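Local structure of terminase, large subunit (Enterobacteria phage P22, 4DKW) at residues F8-P11 with E12-K16; N123-E126 with S127-E131. The protein powers ATP-driven translocation of viral DNA into empty capsids and cuts the genome to start and end packaging, the present piece being its C-terminal nuclease domain. All coordinates share one frame; numbering follows the deposited sequence.

Contact 1 of 2, residues F8-P11 with E12-K16; sequences FQIP and EETIK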
loop_
_atom_site.group_PDB
_atom_site.type_symbol
_atom_site.label_atom_id
_atom_site.label_comp_id
_atom_site.label_asym_id
_atom_site.label_seq_id
_atom_site.Cartn_x
_atom_site.Cartn_y
_atom_site.Cartn_z
ATOM N N PHE A 8 2.544 1.255 -15.736
ATOM C CA PHE A 8 2.981 2.623 -15.450
ATOM C C PHE A 8 4.142 3.012 -16.377
ATOM O O PHE A 8 5.312 2.779 -16.067
ATOM C CB PHE A 8 3.394 2.775 -13.976
ATOM C CG PHE A 8 2.290 2.456 -12.987
ATOM C CD1 PHE A 8 1.155 3.259 -12.902
ATOM C CD2 PHE A 8 2.399 1.371 -12.126
ATOM C CE1 PHE A 8 0.145 2.972 -12.001
ATOM C CE2 PHE A 8 1.395 1.086 -11.215
ATOM C CZ PHE A 8 0.265 1.887 -11.157
ATOM N N GLN A 9 3.821 3.589 -17.529
ATOM C CA GLN A 9 4.860 4.032 -18.451
ATOM C C GLN A 9 5.310 5.449 -18.118
ATOM O O GLN A 9 5.100 6.395 -18.882
ATOM C CB GLN A 9 4.404 3.913 -19.902
ATOM C CG GLN A 9 4.476 2.489 -20.412
ATOM C CD GLN A 9 4.083 2.361 -21.862
ATOM O OE1 GLN A 9 3.501 3.276 -22.437
ATOM N NE2 GLN A 9 4.399 1.217 -22.463
ATOM N N ILE A 10 5.942 5.562 -16.957
ATOM C CA ILE A 10 6.321 6.828 -16.369
ATOM C C ILE A 10 7.753 6.656 -15.883
ATOM O O ILE A 10 8.087 5.632 -15.287
ATOM C CB ILE A 10 5.359 7.183 -15.204
ATOM C CG1 ILE A 10 3.917 7.256 -15.721
ATOM C CG2 ILE A 10 5.752 8.487 -14.544
ATOM C CD1 ILE A 10 2.888 7.502 -14.670
ATOM N N PRO A 11 8.621 7.635 -16.172
ATOM C CA PRO A 11 9.996 7.585 -15.660
ATOM C C PRO A 11 10.014 7.545 -14.132
ATOM O O PRO A 11 9.423 8.430 -13.512
ATOM C CB PRO A 11 10.602 8.903 -16.163
ATOM C CG PRO A 11 9.760 9.283 -17.341
ATOM C CD PRO A 11 8.382 8.809 -17.029
ATOM N N GLU A 12 10.672 6.541 -13.552
ATOM C CA GLU A 12 10.812 6.411 -12.092
ATOM C C GLU A 12 11.225 7.689 -11.387
ATOM O O GLU A 12 10.766 7.986 -10.291
ATOM C CB GLU A 12 11.885 5.394 -11.761
ATOM C CG GLU A 12 11.536 4.010 -12.115
ATOM C CD GLU A 12 12.670 3.082 -11.799
ATOM O OE1 GLU A 12 12.837 2.114 -12.556
ATOM O OE2 GLU A 12 13.397 3.321 -10.802
ATOM N N GLU A 13 12.116 8.433 -12.021
ATOM C CA GLU A 13 12.672 9.618 -11.407
ATOM C C GLU A 13 11.644 10.728 -11.237
ATOM O O GLU A 13 11.793 11.573 -10.353
ATOM C CB GLU A 13 13.914 10.088 -12.188
ATOM C CG GLU A 13 15.092 10.569 -11.271
ATOM C CD GLU A 13 15.692 9.438 -10.402
ATOM O OE1 GLU A 13 15.014 8.424 -10.114
ATOM O OE2 GLU A 13 16.849 9.583 -9.972
ATOM N N THR A 14 10.592 10.705 -12.056
ATOM C CA THR A 14 9.512 11.677 -11.911
ATOM C C THR A 14 8.671 11.441 -10.652
ATOM O O THR A 14 8.101 12.380 -10.101
ATOM C CB THR A 14 8.605 11.741 -13.165
ATOM O OG1 THR A 14 7.894 10.513 -13.316
ATOM C CG2 THR A 14 9.435 11.982 -14.409
ATOM N N ILE A 15 8.616 10.201 -10.173
ATOM C CA ILE A 15 7.841 9.918 -8.958
ATOM C C ILE A 15 8.693 9.707 -7.695
ATOM O O ILE A 15 8.159 9.576 -6.596
ATOM C CB ILE A 15 6.823 8.758 -9.165
ATOM C CG1 ILE A 15 7.504 7.392 -9.220
ATOM C CG2 ILE A 15 6.009 8.961 -10.445
ATOM C CD1 ILE A 15 6.519 6.264 -9.449
ATOM N N LYS A 16 10.011 9.701 -7.854
ATOM C CA LYS A 16 10.935 9.479 -6.742
ATOM C C LYS A 16 11.187 10.812 -6.018
ATOM O O LYS A 16 11.224 11.856 -6.656
ATOM C CB LYS A 16 12.231 8.845 -7.293
ATOM C CG LYS A 16 13.168 8.204 -6.271
ATOM C CD LYS A 16 14.344 7.462 -6.941
ATOM C CE LYS A 16 13.874 6.261 -7.773
ATOM N NZ LYS A 16 14.985 5.363 -8.213
#

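Contact 2 of 2, residues N123-E126 with S127-E131; sequences NSVE and SGISE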
loop_
_atom_site.group_PDB
_atom_site.type_symbol
_atom_site.label_atom_id
_atom_site.label_comp_id
_atom_site.label_asym_id
_atom_site.label_seq_id
_atom_site.Cartn_x
_atom_site.Cartn_y
_atom_site.Cartn_z
ATOM N N ASN A 123 -13.985 -2.087 -4.954
ATOM C CA ASN A 123 -12.575 -2.402 -4.729
ATOM C C ASN A 123 -11.817 -2.693 -6.027
ATOM O O ASN A 123 -10.778 -3.353 -6.015
ATOM C CB ASN A 123 -12.411 -3.545 -3.709
ATOM C CG ASN A 123 -12.796 -4.916 -4.277
ATOM O OD1 ASN A 123 -13.452 -5.016 -5.318
ATOM N ND2 ASN A 123 -12.392 -5.978 -3.585
ATOM N N SER A 124 -12.337 -2.182 -7.139
ATOM C CA SER A 124 -11.688 -2.321 -8.445
ATOM C C SER A 124 -10.177 -2.018 -8.462
ATOM O O SER A 124 -9.750 -0.914 -8.118
ATOM C CB SER A 124 -12.386 -1.420 -9.460
ATOM O OG SER A 124 -11.696 -1.410 -10.695
ATOM N N VAL A 125 -9.376 -3.001 -8.864
ATOM C CA VAL A 125 -7.946 -2.781 -9.068
ATOM C C VAL A 125 -7.723 -1.800 -10.224
ATOM O O VAL A 125 -6.931 -0.868 -10.117
ATOM C CB VAL A 125 -7.207 -4.099 -9.363
ATOM C CG1 VAL A 125 -5.714 -3.847 -9.558
ATOM C CG2 VAL A 125 -7.449 -5.094 -8.243
ATOM N N GLU A 126 -8.431 -2.018 -11.327
ATOM C CA GLU A 126 -8.347 -1.137 -12.494
ATOM C C GLU A 126 -8.584 0.325 -12.113
ATOM O O GLU A 126 -7.852 1.212 -12.535
ATOM C CB GLU A 126 -9.350 -1.561 -13.585
ATOM C CG GLU A 126 -8.990 -2.866 -14.316
ATOM C CD GLU A 126 -7.785 -2.729 -15.235
ATOM O OE1 GLU A 126 -7.400 -1.584 -15.556
ATOM O OE2 GLU A 126 -7.216 -3.767 -15.645
ATOM N N SER A 127 -9.607 0.570 -11.304
ATOM C CA SER A 127 -9.930 1.927 -10.885
ATOM C C SER A 127 -8.805 2.554 -10.050
ATOM O O SER A 127 -8.455 3.723 -10.236
ATOM C CB SER A 127 -11.256 1.949 -10.117
ATOM O OG SER A 127 -11.829 3.242 -10.171
ATOM N N GLY A 128 -8.247 1.777 -9.127
ATOM C CA GLY A 128 -7.108 2.218 -8.338
ATOM C C GLY A 128 -5.877 2.540 -9.172
ATOM O O GLY A 128 -5.181 3.525 -8.935
ATOM N N ILE A 129 -5.600 1.699 -10.157
ATOM C CA ILE A 129 -4.443 1.896 -11.015
ATOM C C ILE A 129 -4.580 3.162 -11.846
ATOM O O ILE A 129 -3.617 3.918 -12.001
ATOM C CB ILE A 129 -4.219 0.677 -11.934
ATOM C CG1 ILE A 129 -3.634 -0.471 -11.119
ATOM C CG2 ILE A 129 -3.303 1.019 -13.093
ATOM C CD1 ILE A 129 -3.556 -1.748 -11.885
ATOM N N SER A 130 -5.782 3.400 -12.366
ATOM C CA SER A 130 -6.037 4.603 -13.162
ATOM C C SER A 130 -5.836 5.864 -12.332
ATOM O O SER A 130 -5.214 6.835 -12.788
ATOM C CB SER A 130 -7.453 4.603 -13.745
ATOM O OG SER A 130 -7.523 3.716 -14.839
ATOM N N GLU A 131 -6.367 5.849 -11.114
ATOM C CA GLU A 131 -6.276 7.011 -10.244
ATOM C C GLU A 131 -4.841 7.250 -9.825
ATOM O O GLU A 131 -4.367 8.385 -9.858
ATOM C CB GLU A 131 -7.186 6.851 -9.030
ATOM C CG GLU A 131 -8.670 6.889 -9.404
ATOM C CD GLU A 131 -9.592 7.095 -8.200
ATOM O OE1 GLU A 131 -9.090 7.344 -7.081
ATOM O OE2 GLU A 131 -10.827 7.015 -8.382
HETATM O O HOH W 1 -6.340 0.871 -14.988
#

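Contact 1 of 2, residues F8-P11 with E12-K16
The carbonyl oxygen of Pro-11 is gripped twice by Thr-14 in a type I-like beta turn, Pro-11 to Thr-14, that opens the short, weakly bonded helix 12-15 and leads into the edge strand 16-17 of the nuclease domain. The hydroxyl supplies the shorter bond, Thr-14 OG1 to Pro-11 O at 2.6 Å, and lies in the carbonyl plane with a C=O...O angle of 154°. The amide of the same residue, Thr-14 N, reaches Pro-11 O at 2.9 Å from well above that plane, 50° out of it. With OG1 between the backbone N and carbonyl carbon (chi1 67°), the hydroxyl turns back to the same oxygen that the amide reaches through the backbone fold. The methyl of Thr-14 is turned onto the proline ring, with Thr-14 CG2 3.7 Å from Pro-11 CB.

On the buried side, Ile-10 and Ile-15 meet through their branch methyls at about a right angle, and Ile-10 is further covered by Arg-133, Met-136 and Leu-137 of helix 125-137. Glu-12, extended beyond CG, forms a salt bridge with Arg-155; Lys-16 NZ lies between Glu-12 and Glu-13 at long salt-bridge range and makes a cation-pi contact with Phe-151. Beside the twice-accepting oxygen of Pro-11, the CG2 methyl of Ile-10 comes within 3.2 Å of Thr-14 OG1.

Contact 2 of 2, residues N123-E126 with S127-E131
Ser-124 caps helix 125-137 with its side chain: as the N-cap residue, Ser-124 OG accepts a hydrogen bond from Ser-127 N at 2.9 Å, nearly straight (N-H...O 162°). Its OG is swung anti to the backbone N (chi1 173°), which carries the hydroxyl to that amide. The backbone sets Ser-124 CB 3.6 Å from Ser-127 CB. The bond gives an acceptor to an amide of the first turn, which has no preceding helical carbonyl to bond to.

Backbone bonds then take over in the i to i+4 pattern. Gly-128 N donates to Ser-124 O, Ile-129 N to Val-125 O at 2.9 Å, and Ser-130 N to Glu-126 O.

The apolar contact lies on another face of the helix, where Val-125 CG1 and Ile-129 CD1 are 3.8 Å apart and the side chains cross obliquely. Ile-165 touches both, Tyr-157 adds to the cover of Ile-129, and Arg-177 of helix 171-181 touches Val-125. The helix begins near the metal site: the Val-125 side chain is about 10 Å from that of Asp-33, a catalytic magnesium ligand of this RNase H-like domain.

Water forms the remaining link. Glu-126 is bent at chi2 (-71°), folding its carboxylate back beside the helix; OE2 pairs with Arg-159, while Glu-126 OE1 accepts from a water at 2.7 Å. That water also donates to Glu-126 O and accepts from Ser-130 OG at 3.1 Å.

How the contacts relate
From the N terminus, the chain leaves strand 5-6, passes through the loop 8-11 and closes contact 1 in the helical turn 12-15, before strand 16-17, which pairs in parallel with strand 141-144. Contact 2 opens more than a hundred residues later, at the start of helix 125-137, so the two lie in series and neither nests in the other. Their centres are about 18 Å apart, yet they touch: Phe-8 CE1 packs 3.9 Å from Ile-129 O. Contact 1 ties the N-terminal loop to helices 125-137 and 148-156, whereas contact 2 starts the first of these helices, at its N-terminal end, whose Val-125 side chain is about 11 Å from a magnesium ion.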